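Local coordinates for protein alpha-glucosidase (PDB 5XFM) that hydrolyses beta-L-arabinopyranosides and alpha-galactosides as a bifunctional, calcium-bound enzyme of glycoside hydrolase family 97, at residues V42-K47 / V265-K270; S160-G165 / F236-E241; F294-W299 / K548-T553; F462-C467 / G504-R509. The protein carries 1 engineered substitution. All blocks are in the same frame, centred on the assembly; numbering follows the deposited sequence.

Contact 1 of 4, residues V42-K47 / V265-K270; sequences VSYNGK and VGDHLK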
loop_
_atom_site.group_PDB
_atom_site.type_symbol
_atom_site.label_atom_id
_atom_site.label_comp_id
_atom_site.label_asym_id
_atom_site.label_seq_id
_atom_site.Cartn_x
_atom_site.Cartn_y
_atom_site.Cartn_z
ATOM N N VAL A 42 0.513 -21.697 12.806
ATOM C CA VAL A 42 -0.509 -20.747 13.224
ATOM C C VAL A 42 -1.915 -21.312 13.121
ATOM O O VAL A 42 -2.299 -21.887 12.102
ATOM C CB VAL A 42 -0.434 -19.446 12.392
ATOM C CG1 VAL A 42 -1.570 -18.495 12.763
ATOM C CG2 VAL A 42 0.919 -18.780 12.577
ATOM N N SER A 43 -2.687 -21.135 14.185
ATOM C CA SER A 43 -4.082 -21.545 14.195
ATOM C C SER A 43 -4.994 -20.384 14.577
ATOM O O SER A 43 -4.572 -19.459 15.276
ATOM C CB SER A 43 -4.271 -22.720 15.157
ATOM O OG SER A 43 -4.446 -22.266 16.489
ATOM N N TYR A 44 -6.238 -20.431 14.109
ATOM C CA TYR A 44 -7.243 -19.442 14.484
ATOM C C TYR A 44 -8.562 -20.143 14.764
ATOM O O TYR A 44 -9.066 -20.870 13.910
ATOM C CB TYR A 44 -7.429 -18.390 13.387
ATOM C CG TYR A 44 -8.235 -17.200 13.857
ATOM C CD1 TYR A 44 -9.621 -17.183 13.748
ATOM C CD2 TYR A 44 -7.610 -16.105 14.439
ATOM C CE1 TYR A 44 -10.359 -16.099 14.194
ATOM C CE2 TYR A 44 -8.334 -15.025 14.884
ATOM C CZ TYR A 44 -9.707 -15.023 14.762
ATOM O OH TYR A 44 -10.419 -13.934 15.216
ATOM N N ASN A 45 -9.128 -19.894 15.946
ATOM C CA ASN A 45 -10.278 -20.652 16.455
ATOM C C ASN A 45 -10.146 -22.165 16.300
ATOM O O ASN A 45 -11.126 -22.854 16.020
ATOM C CB ASN A 45 -11.572 -20.189 15.776
ATOM C CG ASN A 45 -12.138 -18.932 16.399
ATOM O OD1 ASN A 45 -11.856 -18.617 17.556
ATOM N ND2 ASN A 45 -12.943 -18.204 15.636
ATOM N N GLY A 46 -8.936 -22.679 16.497
ATOM C CA GLY A 46 -8.702 -24.113 16.476
ATOM C C GLY A 46 -8.481 -24.692 15.091
ATOM O O GLY A 46 -8.155 -25.870 14.943
ATOM N N LYS A 47 -8.635 -23.859 14.069
ATOM C CA LYS A 47 -8.366 -24.293 12.708
ATOM C C LYS A 47 -6.957 -23.914 12.291
ATOM O O LYS A 47 -6.491 -22.813 12.578
ATOM C CB LYS A 47 -9.383 -23.704 11.727
ATOM C CG LYS A 47 -10.835 -24.048 12.035
ATOM C CD LYS A 47 -11.061 -25.559 11.997
ATOM C CE LYS A 47 -10.429 -26.209 10.766
ATOM N NZ LYS A 47 -10.867 -27.624 10.578
ATOM N N VAL A 265 -4.483 -12.742 10.173
ATOM C CA VAL A 265 -5.258 -13.972 10.036
ATOM C C VAL A 265 -6.626 -13.806 10.690
ATOM O O VAL A 265 -6.750 -13.147 11.719
ATOM C CB VAL A 265 -4.483 -15.176 10.620
ATOM C CG1 VAL A 265 -3.765 -14.777 11.886
ATOM C CG2 VAL A 265 -5.402 -16.384 10.850
ATOM N N GLY A 266 -7.659 -14.383 10.082
ATOM C CA GLY A 266 -8.973 -14.367 10.702
ATOM C C GLY A 266 -9.909 -15.392 10.102
ATOM O O GLY A 266 -9.560 -16.053 9.134
ATOM N N ASP A 267 -11.089 -15.549 10.689
ATOM C CA ASP A 267 -12.095 -16.412 10.093
ATOM C C ASP A 267 -12.964 -15.607 9.138
ATOM O O ASP A 267 -13.804 -16.162 8.435
ATOM C CB ASP A 267 -12.965 -17.070 11.170
ATOM C CG ASP A 267 -13.578 -16.058 12.124
ATOM O OD1 ASP A 267 -13.199 -14.864 12.063
ATOM O OD2 ASP A 267 -14.468 -16.449 12.910
ATOM N N HIS A 268 -12.747 -14.294 9.119
ATOM C CA HIS A 268 -13.471 -13.385 8.234
ATOM C C HIS A 268 -12.547 -12.365 7.570
ATOM O O HIS A 268 -11.372 -12.253 7.915
ATOM C CB HIS A 268 -14.580 -12.655 9.001
ATOM C CG HIS A 268 -15.634 -13.564 9.553
ATOM N ND1 HIS A 268 -15.922 -13.641 10.899
ATOM C CD2 HIS A 268 -16.479 -14.425 8.937
ATOM C CE1 HIS A 268 -16.891 -14.519 11.090
ATOM N NE2 HIS A 268 -17.245 -15.010 9.915
ATOM N N LEU A 269 -13.090 -11.624 6.612
ATOM C CA LEU A 269 -12.319 -10.637 5.873
ATOM C C LEU A 269 -12.069 -9.366 6.685
ATOM O O LEU A 269 -11.185 -8.578 6.346
ATOM C CB LEU A 269 -13.027 -10.303 4.555
ATOM C CG LEU A 269 -12.775 -11.308 3.423
ATOM C CD1 LEU A 269 -13.753 -11.115 2.281
ATOM C CD2 LEU A 269 -11.341 -11.184 2.920
ATOM N N LYS A 270 -12.850 -9.172 7.747
ATOM C CA LYS A 270 -12.785 -7.953 8.565
ATOM C C LYS A 270 -11.391 -7.611 9.136
ATOM O O LYS A 270 -10.947 -6.462 9.034
ATOM C CB LYS A 270 -13.797 -8.041 9.713
ATOM C CG LYS A 270 -13.790 -6.834 10.635
ATOM C CD LYS A 270 -14.679 -7.059 11.842
ATOM C CE LYS A 270 -14.888 -5.765 12.608
ATOM N NZ LYS A 270 -14.080 -5.709 13.856
#
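The Y44 ring carries G266 on one face: CA of G266 sits 4.0 Å from the ring centroid and only 5° off the ring normal, a CH-pi contact centred on the face. Further along the ring, CE1 of Y44 comes within 3.8 Å of OD1 of D267, with ring and carboxylate planes 50° apart, so the two flat groups are tilted rather than stacked. The other carboxylate oxygen, OD2 of D267, faces ND2 of N45 at 3.6 Å, too far for a bond. Y44 reaches across because its CG stands anti to the backbone N (chi1 -168°), carrying the ring over the glycine backbone. Both segments belong to the beta-sandwich-like N-terminal domain, of the galactose mutarotase clan: strand 39-44 is part of one antiparallel sheet, strand 256-266 of the other, and Y44 with V265 fills the space where the two sheets face each other. Beyond Y44 the chain reverses in a type I' turn to K47, closed by Y44 N to K47 O (2.8 Å) and K47 N to Y44 O (3.0 Å), which makes a tight hairpin with strand 47-59. Deeper in, the contact is wholly apolar. CG2 of V265 lies 3.8 Å from CB of Y44, and the other methyl, CG1 of V265, meets CG1 of V42 at 4.4 Å; L26 of the neighbouring strand touches all three side chains.

Contact 2 of 4, residues S160-G165 / F236-E241; sequences SDAMIG and FPMAEE
E241 meets A162 part-way along its side chain. From CB, whose bond points away from 160-165, the chain turns at chi1 (-71°) so that CG lies 4.1 Å from CB of A162. It then runs extended to the carboxylate, where OE2 accepts from M238 N at 2.8 Å, met on the anti side and 26° out of the carboxylate plane. The other oxygen, OE1, takes the backbone N of D408, in the family's TIM-barrel range. E241 thus ties its own type I turn, M238 to E241, to that neighbouring region, and K409 grips the turn's carbonyls of A239 and E241. Replacing E241 with an alanine would take both oxygens away and would probably leave M238 N and D408 N without these acceptors, weakening the tie between turn and barrel. A162 CB also presses on CB of E240 at 3.6 Å. The two methionines approach carbonyl oxygens: SD of M163 is 3.4 Å from O of E240, while CE of M238 is 3.5 Å from O of S160. These two loops of the N-terminal domain therefore meet through methyl, methylene and thioether groups set against each other and against backbone carbonyl oxygens, an attachment governed by fit, while the directional bonds run within each loop or to its surroundings.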
loop_
_atom_site.group_PDB
_atom_site.type_symbol
_atom_site.label_atom_id
_atom_site.label_comp_id
_atom_site.label_asym_id
_atom_site.label_seq_id
_atom_site.Cartn_x
_atom_site.Cartn_y
_atom_site.Cartn_z
ATOM N N SER A 160 7.946 -9.117 -11.507
ATOM C CA SER A 160 8.338 -9.185 -12.917
ATOM C C SER A 160 9.813 -9.540 -13.093
ATOM O O SER A 160 10.553 -9.655 -12.118
ATOM C CB SER A 160 8.039 -7.859 -13.633
ATOM O OG SER A 160 8.926 -6.822 -13.227
ATOM N N ASP A 161 10.228 -9.737 -14.342
ATOM C CA ASP A 161 11.648 -9.777 -14.666
ATOM C C ASP A 161 12.237 -8.417 -14.331
ATOM O O ASP A 161 11.501 -7.446 -14.133
ATOM C CB ASP A 161 11.897 -10.101 -16.144
ATOM C CG ASP A 161 11.362 -11.460 -16.552
ATOM O OD1 ASP A 161 11.611 -12.443 -15.822
ATOM O OD2 ASP A 161 10.700 -11.540 -17.611
ATOM N N ALA A 162 13.559 -8.357 -14.230
ATOM C CA ALA A 162 14.240 -7.095 -14.010
ATOM C C ALA A 162 14.553 -6.441 -15.349
ATOM O O ALA A 162 14.855 -7.134 -16.318
ATOM C CB ALA A 162 15.513 -7.303 -13.197
ATOM N N MET A 163 14.480 -5.110 -15.385
ATOM C CA MET A 163 14.898 -4.301 -16.542
ATOM C C MET A 163 14.033 -4.519 -17.795
ATOM O O MET A 163 14.529 -4.414 -18.911
ATOM C CB MET A 163 16.366 -4.572 -16.911
ATOM C CG MET A 163 17.333 -4.675 -15.730
ATOM S SD MET A 163 17.126 -3.383 -14.504
ATOM C CE MET A 163 17.420 -1.894 -15.460
ATOM N N ILE A 164 12.756 -4.841 -17.617
ATOM C CA ILE A 164 11.824 -4.850 -18.739
ATOM C C ILE A 164 10.857 -3.681 -18.578
ATOM O O ILE A 164 11.049 -2.829 -17.709
ATOM C CB ILE A 164 11.035 -6.172 -18.848
ATOM C CG1 ILE A 164 10.183 -6.390 -17.598
ATOM C CG2 ILE A 164 11.980 -7.349 -19.085
ATOM C CD1 ILE A 164 9.162 -7.501 -17.736
ATOM N N GLY A 165 9.839 -3.621 -19.432
ATOM C CA GLY A 165 8.863 -2.548 -19.363
ATOM C C GLY A 165 9.414 -1.223 -19.873
ATOM O O GLY A 165 10.485 -1.173 -20.480
ATOM N N PHE A 236 14.970 -12.578 -1.399
ATOM C CA PHE A 236 15.626 -11.279 -1.488
ATOM C C PHE A 236 15.571 -10.793 -2.943
ATOM O O PHE A 236 15.252 -11.579 -3.838
ATOM C CB PHE A 236 17.071 -11.382 -0.987
ATOM C CG PHE A 236 17.189 -11.551 0.499
ATOM C CD1 PHE A 236 16.098 -11.326 1.328
ATOM C CD2 PHE A 236 18.386 -11.965 1.069
ATOM C CE1 PHE A 236 16.202 -11.496 2.696
ATOM C CE2 PHE A 236 18.496 -12.136 2.437
ATOM C CZ PHE A 236 17.402 -11.901 3.251
ATOM N N PRO A 237 15.872 -9.500 -3.188
ATOM C CA PRO A 237 15.780 -8.990 -4.564
ATOM C C PRO A 237 16.685 -9.717 -5.557
ATOM O O PRO A 237 17.681 -10.330 -5.170
ATOM C CB PRO A 237 16.197 -7.514 -4.429
ATOM C CG PRO A 237 16.804 -7.379 -3.063
ATOM C CD PRO A 237 16.158 -8.425 -2.221
ATOM N N MET A 238 16.317 -9.659 -6.835
ATOM C CA MET A 238 17.102 -10.274 -7.894
ATOM C C MET A 238 18.345 -9.446 -8.218
ATOM O O MET A 238 18.313 -8.223 -8.155
ATOM C CB MET A 238 16.237 -10.460 -9.140
ATOM C CG MET A 238 14.980 -11.269 -8.867
ATOM S SD MET A 238 13.751 -11.110 -10.167
ATOM C CE MET A 238 13.335 -9.375 -10.031
ATOM N N ALA A 239 19.433 -10.127 -8.563
ATOM C CA ALA A 239 20.697 -9.480 -8.853
ATOM C C ALA A 239 20.594 -8.516 -10.036
ATOM O O ALA A 239 21.286 -7.502 -10.085
ATOM C CB ALA A 239 21.770 -10.533 -9.122
ATOM N N GLU A 240 19.713 -8.826 -10.977
ATOM C CA GLU A 240 19.576 -8.010 -12.174
ATOM C C GLU A 240 18.858 -6.686 -11.920
ATOM O O GLU A 240 18.813 -5.839 -12.805
ATOM C CB GLU A 240 18.838 -8.783 -13.274
ATOM C CG GLU A 240 19.593 -9.986 -13.825
ATOM C CD GLU A 240 19.441 -11.219 -12.951
ATOM O OE1 GLU A 240 18.696 -11.154 -11.949
ATOM O OE2 GLU A 240 20.071 -12.252 -13.266
ATOM N N GLU A 241 18.294 -6.503 -10.726
ATOM C CA GLU A 241 17.606 -5.250 -10.410
ATOM C C GLU A 241 18.611 -4.091 -10.317
ATOM O O GLU A 241 19.820 -4.320 -10.224
ATOM C CB GLU A 241 16.816 -5.368 -9.105
ATOM C CG GLU A 241 15.585 -6.261 -9.194
ATOM C CD GLU A 241 14.808 -6.332 -7.882
ATOM O OE1 GLU A 241 14.315 -5.278 -7.416
ATOM O OE2 GLU A 241 14.702 -7.442 -7.313
#

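Contact 3 of 4, residues F294-W299 / K548-T553; sequences FGRGTW and KRVPTT
R296 provides the polar link between the segments: its NH1 donates to O of V550 at 2.8 Å, but the N-H...O angle of 123° makes this a weak bond. O of K548 lies in the plane of the guanidinium at its edge, 3.5 Å from NH1. The stronger partner is elsewhere, since NE of R296 forms a salt bridge with E327, and NH2 adds a weak bond to O of G325; the guanidinium is thus placed between a carboxylate and several backbone carbonyls. Bends at chi2 (83°) and chi3 fold the arginine back so that its end arrives beside V550. T552 turns its hydroxyl to O of P525.

Strand 295-299 belongs to the parallel sheet of the TIM barrel, flanked by 328-331 and by 526-528, while 548-553 holds the last residues of helix 541-549 and the link toward the C-terminal sheet domain. The touching parts run 148° apart, roughly opposed, and G295 and T552 bring their CA atoms to 5.9 Å.

Apolar contacts follow the arginine's stem. CG2 of T552 packs on CD of R296 at 3.7 Å, and CG1 of V550 lies 4.0 Å from CG of R296, the two side chains sliding past each other in opposite directions. At the neighbouring F294, the side chain crosses T553 at about a right angle, and its CD2 touches CG2 of T553 at 3.9 Å. A methyl-to-carbonyl contact stands apart from these: CG2 of T552 sits 3.4 Å from O of G295.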
loop_
_atom_site.group_PDB
_atom_site.type_symbol
_atom_site.label_atom_id
_atom_site.label_comp_id
_atom_site.label_asym_id
_atom_site.label_seq_id
_atom_site.Cartn_x
_atom_site.Cartn_y
_atom_site.Cartn_z
ATOM N N PHE A 294 -2.602 17.952 4.084
ATOM C CA PHE A 294 -3.009 16.984 3.079
ATOM C C PHE A 294 -4.252 17.469 2.342
ATOM O O PHE A 294 -4.844 18.486 2.710
ATOM C CB PHE A 294 -3.265 15.619 3.726
ATOM C CG PHE A 294 -2.234 15.240 4.748
ATOM C CD1 PHE A 294 -0.887 15.198 4.414
ATOM C CD2 PHE A 294 -2.609 14.914 6.040
ATOM C CE1 PHE A 294 0.064 14.854 5.357
ATOM C CE2 PHE A 294 -1.662 14.560 6.985
ATOM C CZ PHE A 294 -0.324 14.529 6.640
ATOM N N GLY A 295 -4.642 16.746 1.297
ATOM C CA GLY A 295 -5.837 17.102 0.556
ATOM C C GLY A 295 -5.918 16.610 -0.873
ATOM O O GLY A 295 -5.547 15.478 -1.187
ATOM N N ARG A 296 -6.345 17.505 -1.755
ATOM C CA ARG A 296 -6.771 17.141 -3.098
ATOM C C ARG A 296 -5.976 17.912 -4.131
ATOM O O ARG A 296 -5.639 19.081 -3.927
ATOM C CB ARG A 296 -8.262 17.427 -3.295
ATOM C CG ARG A 296 -9.216 16.531 -2.534
ATOM C CD ARG A 296 -9.404 17.009 -1.106
ATOM N NE ARG A 296 -9.755 18.424 -1.045
ATOM C CZ ARG A 296 -10.995 18.896 -1.118
ATOM N NH1 ARG A 296 -12.020 18.065 -1.266
ATOM N NH2 ARG A 296 -11.210 20.203 -1.047
ATOM N N GLY A 297 -5.657 17.246 -5.232
ATOM C CA GLY A 297 -4.928 17.881 -6.308
ATOM C C GLY A 297 -5.601 17.712 -7.653
ATOM O O GLY A 297 -6.358 16.766 -7.871
ATOM N N THR A 298 -5.365 18.667 -8.544
ATOM C CA THR A 298 -5.709 18.487 -9.944
ATOM C C THR A 298 -4.456 18.044 -10.691
ATOM O O THR A 298 -3.333 18.345 -10.282
ATOM C CB THR A 298 -6.295 19.759 -10.572
ATOM O OG1 THR A 298 -5.382 20.845 -10.389
ATOM C CG2 THR A 298 -7.622 20.103 -9.916
ATOM N N TRP A 299 -4.650 17.352 -11.802
ATOM C CA TRP A 299 -3.567 16.601 -12.405
ATOM C C TRP A 299 -3.800 16.503 -13.902
ATOM O O TRP A 299 -4.624 15.704 -14.350
ATOM C CB TRP A 299 -3.491 15.210 -11.761
ATOM C CG TRP A 299 -2.375 14.335 -12.237
ATOM C CD1 TRP A 299 -1.168 14.734 -12.741
ATOM C CD2 TRP A 299 -2.350 12.903 -12.222
ATOM N NE1 TRP A 299 -0.399 13.636 -13.053
ATOM C CE2 TRP A 299 -1.102 12.500 -12.745
ATOM C CE3 TRP A 299 -3.267 11.922 -11.826
ATOM C CZ2 TRP A 299 -0.744 11.155 -12.873
ATOM C CZ3 TRP A 299 -2.914 10.586 -11.965
ATOM C CH2 TRP A 299 -1.661 10.216 -12.479
ATOM N N LYS A 548 -16.254 18.130 -4.683
ATOM C CA LYS A 548 -15.875 19.335 -3.956
ATOM C C LYS A 548 -15.754 19.109 -2.436
ATOM O O LYS A 548 -15.020 19.830 -1.759
ATOM C CB LYS A 548 -16.867 20.459 -4.246
ATOM C CG LYS A 548 -16.565 21.209 -5.538
ATOM C CD LYS A 548 -17.782 21.969 -6.040
ATOM C CE LYS A 548 -17.374 23.198 -6.849
ATOM N NZ LYS A 548 -17.815 23.127 -8.270
ATOM N N ARG A 549 -16.465 18.119 -1.900
ATOM C CA ARG A 549 -16.475 17.887 -0.451
ATOM C C ARG A 549 -15.721 16.636 -0.019
ATOM O O ARG A 549 -15.691 16.315 1.170
ATOM C CB ARG A 549 -17.911 17.787 0.070
ATOM C CG ARG A 549 -18.804 18.960 -0.293
ATOM C CD ARG A 549 -20.119 18.918 0.474
ATOM N NE ARG A 549 -21.267 19.132 -0.406
ATOM C CZ ARG A 549 -22.286 18.282 -0.533
ATOM N NH1 ARG A 549 -22.315 17.157 0.174
ATOM N NH2 ARG A 549 -23.282 18.561 -1.366
ATOM N N VAL A 550 -15.116 15.931 -0.969
ATOM C CA VAL A 550 -14.449 14.666 -0.657
ATOM C C VAL A 550 -13.281 14.813 0.336
ATOM O O VAL A 550 -12.431 15.698 0.204
ATOM C CB VAL A 550 -13.954 13.968 -1.967
ATOM C CG1 VAL A 550 -12.811 14.733 -2.618
ATOM C CG2 VAL A 550 -13.565 12.523 -1.699
ATOM N N PRO A 551 -13.258 13.950 1.362
ATOM C CA PRO A 551 -12.121 13.895 2.285
ATOM C C PRO A 551 -11.038 12.958 1.764
ATOM O O PRO A 551 -11.318 12.141 0.885
ATOM C CB PRO A 551 -12.739 13.370 3.586
ATOM C CG PRO A 551 -14.077 12.773 3.203
ATOM C CD PRO A 551 -14.336 13.024 1.747
ATOM N N THR A 552 -9.814 13.098 2.265
ATOM C CA THR A 552 -8.733 12.192 1.879
ATOM C C THR A 552 -8.089 11.556 3.118
ATOM O O THR A 552 -7.204 10.717 2.999
ATOM C CB THR A 552 -7.640 12.900 1.036
ATOM O OG1 THR A 552 -6.892 13.810 1.850
ATOM C CG2 THR A 552 -8.254 13.648 -0.138
ATOM N N THR A 553 -8.527 11.974 4.304
ATOM C CA THR A 553 -7.980 11.460 5.563
ATOM C C THR A 553 -9.101 10.915 6.443
ATOM O O THR A 553 -10.247 11.352 6.340
ATOM C CB THR A 553 -7.219 12.547 6.339
ATOM O OG1 THR A 553 -8.108 13.630 6.633
ATOM C CG2 THR A 553 -6.044 13.066 5.515
#

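Contact 4 of 4, residues F462-C467 / G504-R509; sequences FNQHFC and GGTTRR
The side-chain amide of Q464 grips both backbone groups of T507: T507 N donates to OE1 of Q464 at 2.9 Å, and NE2 of Q464 donates to O of T507 at 3.1 Å. Both bonds are nearly straight, at 161°, and lie in the acceptor's carbonyl plane on a lone pair. The amide thus acts much like a neighbouring strand along the edge of the two-stranded hairpin 497-498/506-507, in the glycoside hydrolase 97 barrel region: T506 and R508 make backbone bonds with L498 and K496, and the N-H and C=O of T507 between them are turned to Q464. With CG anti to its backbone N (chi1 -176°) and a bend at chi2, Q464 extends from the first turn of helix 464-468 to that edge. D468 accepts from NE2 of Q464 and forms a salt bridge with NE of R509, a shared acceptor that probably accounts for the 3.1 Å between NE2 of Q464 and NE of R509, with NE2 over one guanidinium face. An alanine in place of Q464 would probably leave T507 N and O without these partners and D468 with one donor fewer. The helix itself is N-capped by N463, whose OD1 accepts from H465 N at 2.7 Å. A water spans the segments, donating to O of C467 and accepting from R509 N. Outward, CG2 of T506 packs 3.5 Å from Q464 N, while T506 OG1 bonds to O of M460. CB of C467 lies 3.4 Å from O of T507.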
loop_
_atom_site.group_PDB
_atom_site.type_symbol
_atom_site.label_atom_id
_atom_site.label_comp_id
_atom_site.label_asym_id
_atom_site.label_seq_id
_atom_site.Cartn_x
_atom_site.Cartn_y
_atom_site.Cartn_z
ATOM N N PHE A 462 -4.103 3.969 -20.852
ATOM C CA PHE A 462 -3.229 3.331 -21.828
ATOM C C PHE A 462 -3.921 2.210 -22.599
ATOM O O PHE A 462 -3.694 2.045 -23.794
ATOM C CB PHE A 462 -1.982 2.766 -21.148
ATOM C CG PHE A 462 -1.130 3.801 -20.473
ATOM C CD1 PHE A 462 -1.119 5.111 -20.918
ATOM C CD2 PHE A 462 -0.321 3.454 -19.399
ATOM C CE1 PHE A 462 -0.330 6.063 -20.295
ATOM C CE2 PHE A 462 0.468 4.400 -18.776
ATOM C CZ PHE A 462 0.463 5.705 -19.222
ATOM N N ASN A 463 -4.772 1.452 -21.918
ATOM C CA ASN A 463 -5.243 0.181 -22.458
ATOM C C ASN A 463 -6.665 -0.142 -22.013
ATOM O O ASN A 463 -6.981 -0.106 -20.824
ATOM C CB ASN A 463 -4.272 -0.936 -22.036
ATOM C CG ASN A 463 -4.586 -2.297 -22.670
ATOM O OD1 ASN A 463 -5.712 -2.580 -23.084
ATOM N ND2 ASN A 463 -3.574 -3.153 -22.732
ATOM N N GLN A 464 -7.509 -0.471 -22.988
ATOM C CA GLN A 464 -8.913 -0.804 -22.762
ATOM C C GLN A 464 -9.081 -1.981 -21.808
ATOM O O GLN A 464 -10.081 -2.075 -21.093
ATOM C CB GLN A 464 -9.595 -1.136 -24.095
ATOM C CG GLN A 464 -11.089 -1.401 -23.977
ATOM C CD GLN A 464 -11.843 -0.189 -23.473
ATOM O OE1 GLN A 464 -11.562 0.944 -23.873
ATOM N NE2 GLN A 464 -12.801 -0.417 -22.583
ATOM N N HIS A 465 -8.106 -2.886 -21.826
ATOM C CA HIS A 465 -8.100 -4.043 -20.941
ATOM C C HIS A 465 -8.286 -3.609 -19.494
ATOM O O HIS A 465 -9.131 -4.147 -18.786
ATOM C CB HIS A 465 -6.793 -4.838 -21.092
ATOM C CG HIS A 465 -6.613 -5.921 -20.069
ATOM N ND1 HIS A 465 -7.336 -7.095 -20.087
ATOM C CD2 HIS A 465 -5.793 -6.004 -18.995
ATOM C CE1 HIS A 465 -6.967 -7.856 -19.073
ATOM N NE2 HIS A 465 -6.031 -7.217 -18.394
ATOM N N PHE A 466 -7.523 -2.602 -19.075
ATOM C CA PHE A 466 -7.565 -2.162 -17.686
ATOM C C PHE A 466 -8.829 -1.357 -17.363
ATOM O O PHE A 466 -9.197 -1.221 -16.196
ATOM C CB PHE A 466 -6.303 -1.361 -17.350
ATOM C CG PHE A 466 -5.057 -2.195 -17.364
ATOM C CD1 PHE A 466 -4.870 -3.198 -16.419
ATOM C CD2 PHE A 466 -4.075 -1.986 -18.318
ATOM C CE1 PHE A 466 -3.726 -3.978 -16.432
ATOM C CE2 PHE A 466 -2.929 -2.760 -18.339
ATOM C CZ PHE A 466 -2.753 -3.758 -17.393
ATOM N N CYS A 467 -9.491 -0.831 -18.386
ATOM C CA CYS A 467 -10.842 -0.299 -18.211
ATOM C C CYS A 467 -11.826 -1.433 -17.941
ATOM O O CYS A 467 -12.733 -1.294 -17.121
ATOM C CB CYS A 467 -11.302 0.496 -19.438
ATOM S SG CYS A 467 -10.607 2.148 -19.591
ATOM N N GLY A 504 -12.552 10.232 -27.398
ATOM C CA GLY A 504 -11.719 9.195 -27.978
ATOM C C GLY A 504 -10.884 8.496 -26.926
ATOM O O GLY A 504 -11.064 8.727 -25.731
ATOM N N GLY A 505 -9.955 7.656 -27.366
ATOM C CA GLY A 505 -9.156 6.865 -26.449
ATOM C C GLY A 505 -9.975 5.726 -25.871
ATOM O O GLY A 505 -10.929 5.257 -26.499
ATOM N N THR A 506 -9.597 5.266 -24.683
ATOM C CA THR A 506 -10.290 4.148 -24.058
ATOM C C THR A 506 -11.653 4.570 -23.510
ATOM O O THR A 506 -11.966 5.760 -23.415
ATOM C CB THR A 506 -9.451 3.519 -22.934
ATOM O OG1 THR A 506 -9.156 4.518 -21.958
ATOM C CG2 THR A 506 -8.139 2.963 -23.479
ATOM N N THR A 507 -12.459 3.577 -23.157
ATOM C CA THR A 507 -13.830 3.797 -22.718
ATOM C C THR A 507 -14.043 3.273 -21.302
ATOM O O THR A 507 -13.866 2.079 -21.049
ATOM C CB THR A 507 -14.833 3.113 -23.678
ATOM O OG1 THR A 507 -14.649 3.627 -25.004
ATOM C CG2 THR A 507 -16.270 3.370 -23.247
ATOM N N ARG A 508 -14.405 4.167 -20.381
ATOM C CA ARG A 508 -14.748 3.758 -19.028
ATOM C C ARG A 508 -15.923 2.786 -19.039
ATOM O O ARG A 508 -16.904 3.010 -19.741
ATOM C CB ARG A 508 -15.088 4.968 -18.161
ATOM C CG ARG A 508 -15.611 4.590 -16.777
ATOM C CD ARG A 508 -15.726 5.789 -15.847
ATOM N NE ARG A 508 -16.326 6.965 -16.474
ATOM C CZ ARG A 508 -17.442 7.552 -16.048
ATOM N NH1 ARG A 508 -18.087 7.060 -15.001
ATOM N NH2 ARG A 508 -17.912 8.630 -16.664
ATOM N N ARG A 509 -15.812 1.712 -18.258
ATOM C CA ARG A 509 -16.839 0.675 -18.203
ATOM C C ARG A 509 -17.707 0.767 -16.960
ATOM O O ARG A 509 -18.730 0.088 -16.857
ATOM C CB ARG A 509 -16.194 -0.707 -18.259
ATOM C CG ARG A 509 -15.402 -0.952 -19.519
ATOM C CD ARG A 509 -16.286 -0.777 -20.740
ATOM N NE ARG A 509 -15.679 -1.388 -21.915
ATOM C CZ ARG A 509 -16.002 -1.090 -23.168
ATOM N NH1 ARG A 509 -16.932 -0.176 -23.419
ATOM N NH2 ARG A 509 -15.389 -1.708 -24.170
HETATM O O HOH W 1 -13.819 1.061 -16.467
#

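Contact 1 is the buried one, with exposure confined to its turn end; contacts 2, 3 and 4 are partly buried. Contacts 1 and 2 both belong to the N-terminal domain, yet one joins the two sheets at strand ends and the other joins loops, with centres 35 Å apart. Contacts 3 and 4 share the barrel range; their nearest atoms are about 8 Å apart, and the residues of contact 4 lie between the two segments of contact 3 in sequence. Chemistry follows place: contacts 1 and 2 rest mainly on ring, methyl and thioether contacts, without hydrogen bonds between their segments, contact 3 adds a weak arginine bond, and only contact 4 is held by a strong pair of hydrogen bonds and a bridging water.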